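GGDEF family protein (Vibrio cholerae, PDB 5GZS) probably senses arginine through the solute-binding-protein-like periplasmic portion of CdgH, a diguanylate cyclase that would make the second messenger cyclic di-GMP. Local coordinates at residues Y82-L87 against K150-Q155; R93-P98 against G136-I141. All coordinates share one frame; numbering follows the deposited sequence.

Contact 1: Y82-L87 against K150-Q155; sequences YSYGGL and KGLDVQ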
ATOM      1  N   TYR A  82       9.557 -17.689  12.223  1.00 37.54           N
ATOM      2  CA  TYR A  82      10.263 -18.933  11.941  1.00 44.70           C
ATOM      3  C   TYR A  82       9.396 -19.867  11.085  1.00 43.17           C
ATOM      4  O   TYR A  82       8.224 -20.114  11.384  1.00 41.60           O
ATOM      5  CB  TYR A  82      10.666 -19.637  13.235  1.00 42.78           C
ATOM      6  CG  TYR A  82      11.556 -18.820  14.121  1.00 36.76           C
ATOM      7  CD1 TYR A  82      12.942 -18.872  13.984  1.00 35.33           C
ATOM      8  CD2 TYR A  82      11.014 -17.996  15.092  1.00 37.40           C
ATOM      9  CE1 TYR A  82      13.761 -18.123  14.796  1.00 34.55           C
ATOM     10  CE2 TYR A  82      11.813 -17.245  15.908  1.00 43.98           C
ATOM     11  CZ  TYR A  82      13.187 -17.298  15.755  1.00 42.74           C
ATOM     12  OH  TYR A  82      13.971 -16.548  16.590  1.00 34.54           O
ATOM     13  N   SER A  83       9.972 -20.406  10.028  1.00 39.03           N
ATOM     14  CA  SER A  83       9.167 -21.223   9.136  1.00 45.42           C
ATOM     15  C   SER A  83      10.033 -22.080   8.238  1.00 46.59           C
ATOM     16  O   SER A  83      11.136 -21.701   7.835  1.00 44.88           O
ATOM     17  CB  SER A  83       8.227 -20.350   8.283  1.00 46.58           C
ATOM     18  OG  SER A  83       8.932 -19.489   7.385  1.00 44.62           O
ATOM     19  N   TYR A  84       9.515 -23.261   7.955  1.00 50.08           N
ATOM     20  CA  TYR A  84      10.152 -24.167   7.028  1.00 50.03           C
ATOM     21  C   TYR A  84       9.973 -23.537   5.658  1.00 46.81           C
ATOM     22  O   TYR A  84       8.840 -23.362   5.199  1.00 53.89           O
ATOM     23  CB  TYR A  84       9.536 -25.582   7.139  1.00 39.06           C
ATOM     24  CG  TYR A  84      10.104 -26.375   8.300  1.00 41.07           C
ATOM     25  CD1 TYR A  84      11.458 -26.685   8.339  1.00 46.31           C
ATOM     26  CD2 TYR A  84       9.303 -26.799   9.363  1.00 45.44           C
ATOM     27  CE1 TYR A  84      12.013 -27.393   9.389  1.00 48.89           C
ATOM     28  CE2 TYR A  84       9.853 -27.528  10.434  1.00 41.57           C
ATOM     29  CZ  TYR A  84      11.216 -27.815  10.432  1.00 53.29           C
ATOM     30  OH  TYR A  84      11.821 -28.520  11.458  1.00 58.45           O
ATOM     31  N   GLY A  85      11.076 -23.130   5.036  1.00 39.45           N
ATOM     32  CA  GLY A  85      11.011 -22.500   3.727  1.00 41.50           C
ATOM     33  C   GLY A  85      11.143 -20.982   3.712  1.00 55.74           C
ATOM     34  O   GLY A  85      11.556 -20.400   2.704  1.00 60.61           O
ATOM     35  N   GLY A  86      10.797 -20.330   4.818  1.00 57.67           N
ATOM     36  CA  GLY A  86      10.923 -18.886   4.910  1.00 52.48           C
ATOM     37  C   GLY A  86       9.720 -18.149   4.350  1.00 50.73           C
ATOM     38  O   GLY A  86       9.830 -17.366   3.404  1.00 49.36           O
ATOM     39  N   LEU A  87       8.560 -18.386   4.946  1.00 50.79           N
ATOM     40  CA  LEU A  87       7.338 -17.782   4.452  1.00 54.50           C
ATOM     41  C   LEU A  87       7.216 -16.332   4.903  1.00 59.76           C
ATOM     42  O   LEU A  87       8.083 -15.814   5.605  1.00 65.80           O
ATOM     43  CB  LEU A  87       6.144 -18.596   4.923  1.00 51.29           C
ATOM     44  CG  LEU A  87       6.237 -20.046   4.447  1.00 48.99           C
ATOM     45  CD1 LEU A  87       5.300 -20.951   5.233  1.00 48.70           C
ATOM     46  CD2 LEU A  87       5.906 -20.085   2.971  1.00 49.51           C
ATOM     47  N   LYS A 150      17.675 -26.458  13.788  1.00 51.81           N
ATOM     48  CA  LYS A 150      16.668 -27.441  13.395  1.00 49.09           C
ATOM     49  C   LYS A 150      16.219 -27.277  11.948  1.00 53.06           C
ATOM     50  O   LYS A 150      15.174 -27.786  11.559  1.00 54.08           O
ATOM     51  CB  LYS A 150      15.466 -27.339  14.317  1.00 46.13           C
ATOM     52  CG  LYS A 150      15.769 -27.782  15.741  1.00 57.01           C
ATOM     53  CD  LYS A 150      15.974 -29.295  15.799  1.00 66.46           C
ATOM     54  CE  LYS A 150      16.284 -29.774  17.206  1.00 66.56           C
ATOM     55  NZ  LYS A 150      16.689 -31.204  17.192  1.00 69.15           N
ATOM     56  N   GLY A 151      17.017 -26.555  11.163  1.00 55.21           N
ATOM     57  CA  GLY A 151      16.748 -26.346   9.752  1.00 51.89           C
ATOM     58  C   GLY A 151      15.637 -25.367   9.412  1.00 51.13           C
ATOM     59  O   GLY A 151      15.089 -25.431   8.313  1.00 55.90           O
ATOM     60  N   LEU A 152      15.307 -24.453  10.325  1.00 45.40           N
ATOM     61  CA  LEU A 152      14.273 -23.465  10.049  1.00 40.77           C
ATOM     62  C   LEU A 152      14.836 -22.194   9.427  1.00 41.59           C
ATOM     63  O   LEU A 152      16.017 -21.881   9.581  1.00 41.27           O
ATOM     64  CB  LEU A 152      13.492 -23.124  11.317  1.00 40.00           C
ATOM     65  CG  LEU A 152      12.399 -24.169  11.515  1.00 49.17           C
ATOM     66  CD1 LEU A 152      12.944 -25.402  12.172  1.00 54.25           C
ATOM     67  CD2 LEU A 152      11.256 -23.610  12.283  1.00 54.64           C
ATOM     68  N   ASP A 153      13.985 -21.472   8.701  1.00 40.48           N
ATOM     69  CA  ASP A 153      14.378 -20.177   8.153  1.00 33.57           C
ATOM     70  C   ASP A 153      13.663 -19.064   8.907  1.00 40.59           C
ATOM     71  O   ASP A 153      12.681 -19.304   9.610  1.00 52.23           O
ATOM     72  CB  ASP A 153      14.062 -20.091   6.660  1.00 33.47           C
ATOM     73  CG  ASP A 153      14.989 -19.120   5.900  1.00 43.95           C
ATOM     74  OD1 ASP A 153      15.753 -18.348   6.522  1.00 32.27           O
ATOM     75  OD2 ASP A 153      14.935 -19.129   4.648  1.00 49.14           O
ATOM     76  N   VAL A 154      14.166 -17.844   8.771  1.00 39.65           N
ATOM     77  CA  VAL A 154      13.526 -16.708   9.408  1.00 39.31           C
ATOM     78  C   VAL A 154      13.231 -15.613   8.411  1.00 41.15           C
ATOM     79  O   VAL A 154      13.860 -15.529   7.351  1.00 43.88           O
ATOM     80  CB  VAL A 154      14.386 -16.125  10.559  1.00 31.36           C
ATOM     81  CG1 VAL A 154      14.441 -17.080  11.641  1.00 31.95           C
ATOM     82  CG2 VAL A 154      15.765 -15.840  10.109  1.00 30.01           C
ATOM     83  N   GLN A 155      12.230 -14.812   8.753  1.00 42.94           N
ATOM     84  CA  GLN A 155      12.025 -13.498   8.171  1.00 38.82           C
ATOM     85  C   GLN A 155      12.015 -12.496   9.356  1.00 40.77           C
ATOM     86  O   GLN A 155      11.182 -12.609  10.273  1.00 40.35           O
ATOM     87  CB  GLN A 155      10.731 -13.468   7.357  1.00 39.02           C
ATOM     88  CG  GLN A 155      10.246 -12.084   6.918  1.00 55.59           C
ATOM     89  CD  GLN A 155       8.724 -12.056   6.640  1.00 75.52           C
ATOM     90  OE1 GLN A 155       8.051 -13.092   6.669  1.00 87.32           O
ATOM     91  NE2 GLN A 155       8.183 -10.866   6.398  1.00 79.83           N
TER
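Ser83 and Asp153 form the hydrogen-bonded pair of a short antiparallel ladder, an edge of the small sheet in a domain of the periplasmic solute-binding fold. Ser83 N gives its hydrogen to Asp153 O at 3.0 Å, and Asp153 N returns one to Ser83 O. One step along, Tyr82 and Val154 make a non-hydrogen-bonded pair whose side chains run together off the same face of the sheet. With CG anti to its carbonyl carbon (chi1 -59°), the Tyr82 ring keeps beside Val154, and its CD1 meets Val154 CG1 at 3.3 Å. Both side chains rest on Leu144 of helix 144-149, while the Tyr82 hydroxyl is hydrogen-bonded to Ala140 O.

Beyond the strand, Tyr84 turns its ring across Leu152. Leu152 CG stands over one face, 4.0 Å from the ring centroid and only 16° off the normal, a CH-pi contact; Leu152 CD1 reaches further, to Tyr84 CZ at 3.4 Å. The other methyl branch, CD2, turns toward Tyr82 CB, which places Leu152 between the two tyrosines. A weak hydrogen bond from Tyr84 OH to Lys150 O, near the ring plane, adds to the contact at the ring's far end. The chain then bends through Gly85 and Gly86 past Asp153, and the bend is tied back to the strand by Leu87 N, bonded to Ser83 OG at 2.7 Å.

Contact 2: R93-P98 against G136-I141; sequences RLVGIP and GVVDAI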
ATOM      1  N   ARG A  93      -2.076 -19.364   7.661  1.00 71.76           N
ATOM      2  CA  ARG A  93      -3.421 -19.429   8.218  1.00 75.63           C
ATOM      3  C   ARG A  93      -3.330 -19.859   9.684  1.00 72.44           C
ATOM      4  O   ARG A  93      -4.209 -19.549  10.484  1.00 72.55           O
ATOM      5  CB  ARG A  93      -4.289 -20.373   7.395  1.00 82.26           C
ATOM      6  CG  ARG A  93      -4.159 -20.155   5.887  1.00 84.08           C
ATOM      7  CD  ARG A  93      -4.236 -21.491   5.179  1.00 91.84           C
ATOM      8  NE  ARG A  93      -3.168 -22.376   5.647  1.00 92.26           N
ATOM      9  CZ  ARG A  93      -3.361 -23.631   6.040  1.00 94.86           C
ATOM     10  NH1 ARG A  93      -4.590 -24.144   6.035  1.00 97.67           N
ATOM     11  NH2 ARG A  93      -2.331 -24.363   6.457  1.00 91.53           N
ATOM     12  N   LEU A  94      -2.234 -20.544  10.022  1.00 71.75           N
ATOM     13  CA  LEU A  94      -1.881 -20.869  11.402  1.00 61.09           C
ATOM     14  C   LEU A  94      -0.548 -20.266  11.751  1.00 59.93           C
ATOM     15  O   LEU A  94       0.379 -20.333  10.949  1.00 67.16           O
ATOM     16  CB  LEU A  94      -1.796 -22.373  11.618  1.00 56.69           C
ATOM     17  CG  LEU A  94      -3.113 -23.118  11.695  1.00 62.83           C
ATOM     18  CD1 LEU A  94      -3.063 -24.310  10.751  1.00 69.58           C
ATOM     19  CD2 LEU A  94      -3.361 -23.545  13.115  1.00 58.78           C
ATOM     20  N   VAL A  95      -0.453 -19.687  12.943  1.00 56.18           N
ATOM     21  CA  VAL A  95       0.808 -19.173  13.483  1.00 55.85           C
ATOM     22  C   VAL A  95       0.935 -19.542  14.955  1.00 57.97           C
ATOM     23  O   VAL A  95      -0.019 -19.398  15.724  1.00 55.78           O
ATOM     24  CB  VAL A  95       0.939 -17.636  13.362  1.00 58.53           C
ATOM     25  CG1 VAL A  95       2.212 -17.164  14.019  1.00 54.91           C
ATOM     26  CG2 VAL A  95       0.991 -17.220  11.931  1.00 70.12           C
ATOM     27  N   GLY A  96       2.115 -20.013  15.343  1.00 61.09           N
ATOM     28  CA  GLY A  96       2.404 -20.312  16.735  1.00 63.05           C
ATOM     29  C   GLY A  96       2.764 -19.024  17.455  1.00 55.89           C
ATOM     30  O   GLY A  96       3.447 -18.152  16.900  1.00 47.16           O
ATOM     31  N   ILE A  97       2.289 -18.895  18.685  1.00 52.21           N
ATOM     32  CA  ILE A  97       2.489 -17.667  19.433  1.00 61.56           C
ATOM     33  C   ILE A  97       2.927 -17.978  20.851  1.00 67.39           C
ATOM     34  O   ILE A  97       2.238 -18.716  21.575  1.00 68.22           O
ATOM     35  CB  ILE A  97       1.204 -16.798  19.485  1.00 51.37           C
ATOM     36  CG1 ILE A  97       0.717 -16.430  18.077  1.00 53.57           C
ATOM     37  CG2 ILE A  97       1.438 -15.541  20.319  1.00 51.10           C
ATOM     38  CD1 ILE A  97       1.548 -15.358  17.373  1.00 55.59           C
ATOM     39  N   PRO A  98       4.073 -17.410  21.262  1.00 59.56           N
ATOM     40  CA  PRO A  98       4.561 -17.569  22.635  1.00 62.45           C
ATOM     41  C   PRO A  98       3.541 -16.991  23.595  1.00 63.82           C
ATOM     42  O   PRO A  98       3.003 -15.908  23.355  1.00 63.82           O
ATOM     43  CB  PRO A  98       5.860 -16.758  22.664  1.00 56.51           C
ATOM     44  CG  PRO A  98       6.143 -16.395  21.256  1.00 59.45           C
ATOM     45  CD  PRO A  98       4.855 -16.421  20.514  1.00 55.75           C
ATOM     46  N   GLY A 136       3.914 -21.529  10.964  1.00 57.69           N
ATOM     47  CA  GLY A 136       5.016 -20.675  11.361  1.00 60.16           C
ATOM     48  C   GLY A 136       4.876 -20.092  12.755  1.00 60.46           C
ATOM     49  O   GLY A 136       3.778 -19.851  13.255  1.00 60.05           O
ATOM     50  N   VAL A 137       6.014 -19.843  13.381  1.00 48.95           N
ATOM     51  CA  VAL A 137       6.031 -19.317  14.729  1.00 53.02           C
ATOM     52  C   VAL A 137       6.628 -17.911  14.749  1.00 53.60           C
ATOM     53  O   VAL A 137       7.637 -17.638  14.085  1.00 49.39           O
ATOM     54  CB  VAL A 137       6.834 -20.246  15.657  1.00 56.90           C
ATOM     55  CG1 VAL A 137       7.621 -19.453  16.715  1.00 42.69           C
ATOM     56  CG2 VAL A 137       5.921 -21.315  16.262  1.00 50.45           C
ATOM     57  N   VAL A 138       5.988 -17.014  15.491  1.00 41.08           N
ATOM     58  CA  VAL A 138       6.547 -15.691  15.680  1.00 47.92           C
ATOM     59  C   VAL A 138       7.205 -15.610  17.056  1.00 50.93           C
ATOM     60  O   VAL A 138       6.532 -15.746  18.073  1.00 50.11           O
ATOM     61  CB  VAL A 138       5.472 -14.588  15.520  1.00 40.85           C
ATOM     62  CG1 VAL A 138       5.973 -13.264  16.060  1.00 40.18           C
ATOM     63  CG2 VAL A 138       5.085 -14.444  14.051  1.00 40.51           C
ATOM     64  N   ASP A 139       8.519 -15.405  17.092  1.00 49.55           N
ATOM     65  CA  ASP A 139       9.213 -15.304  18.374  1.00 45.82           C
ATOM     66  C   ASP A 139      10.516 -14.503  18.304  1.00 36.75           C
ATOM     67  O   ASP A 139      11.003 -14.148  17.219  1.00 40.91           O
ATOM     68  CB  ASP A 139       9.495 -16.698  18.923  1.00 52.39           C
ATOM     69  CG  ASP A 139       9.532 -16.736  20.452  1.00 52.21           C
ATOM     70  OD1 ASP A 139       9.457 -15.663  21.104  1.00 50.53           O
ATOM     71  OD2 ASP A 139       9.648 -17.854  21.000  1.00 46.62           O
ATOM     72  N   ALA A 140      11.080 -14.225  19.474  1.00 40.09           N
ATOM     73  CA  ALA A 140      12.242 -13.337  19.594  1.00 36.91           C
ATOM     74  C   ALA A 140      13.560 -14.003  19.225  1.00 43.18           C
ATOM     75  O   ALA A 140      13.613 -15.191  18.927  1.00 35.93           O
ATOM     76  CB  ALA A 140      12.330 -12.800  20.989  1.00 37.51           C
ATOM     77  N   ILE A 141      14.627 -13.207  19.280  1.00 54.60           N
ATOM     78  CA  ILE A 141      15.990 -13.644  18.974  1.00 50.06           C
ATOM     79  C   ILE A 141      16.420 -14.832  19.833  1.00 31.42           C
ATOM     80  O   ILE A 141      17.251 -15.629  19.409  1.00 30.68           O
ATOM     81  CB  ILE A 141      17.003 -12.460  19.141  1.00 35.84           C
ATOM     82  CG1 ILE A 141      18.395 -12.827  18.615  1.00 28.74           C
ATOM     83  CG2 ILE A 141      17.079 -12.003  20.579  1.00 30.68           C
ATOM     84  CD1 ILE A 141      19.347 -11.659  18.572  1.00 27.84           C
TER
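Val95 leans across Gly136 toward Val138, beside the single bridge that joins strand 94-98 to strand 137-140 in parallel. Its CB lies 3.6 Å from Gly136 O. From there CG1, anti to the backbone N (chi1 176°), stays close to that same oxygen and extends to Val138 CG2 at 4.0 Å, while CG2 remains farther from the carbonyl. Gly136 O is thus lined by Val95 but bonded by the next residue, Gly96 N, at 2.7 Å. Gly96 O in turn accepts from Val138 N, with a nearly straight N-H...O angle of 168°. The two short strand axes make an angle of 28°, and the backbones move apart beyond this bridge. Pro98 has no N-H to offer; its ring lies by Val138 O, and its CG meets the Asp139 carboxylate, 3.4 Å from OD1. That carboxylate is held by Ala140 N at OD1 and by Tyr119 OH at OD2. Ala140, next along the strand, lines the pocket that holds arginine. On one side of strand 94-98 runs strand 115-119, joined to it by backbone bonds; helix 103-110 covers Val95 through Leu107 and Val138 through Tyr103, and strand 137-140 also pairs with strand 79-83 in the antiparallel sheet.

Contact 1 and contact 2 lie with their centres about 11 Å apart in the same solute-binding-like domain. Along the chain the order is 82-87, 93-98, 136-141, 150-155, so the inner pair is enclosed by the outer one. Strand 79-83 is central in a three-stranded antiparallel sheet, with 153-156 along one side and 137-140 along the other; contact 2 connects the latter to the parallel pair 94-98 and 115-119. Tyr82 bridges the two contacts, its N probably bonded to Val137 O. The arginine touches Ala140 at the end of strand 137-140, placing contact 2 beside the pocket and contact 1 farther back.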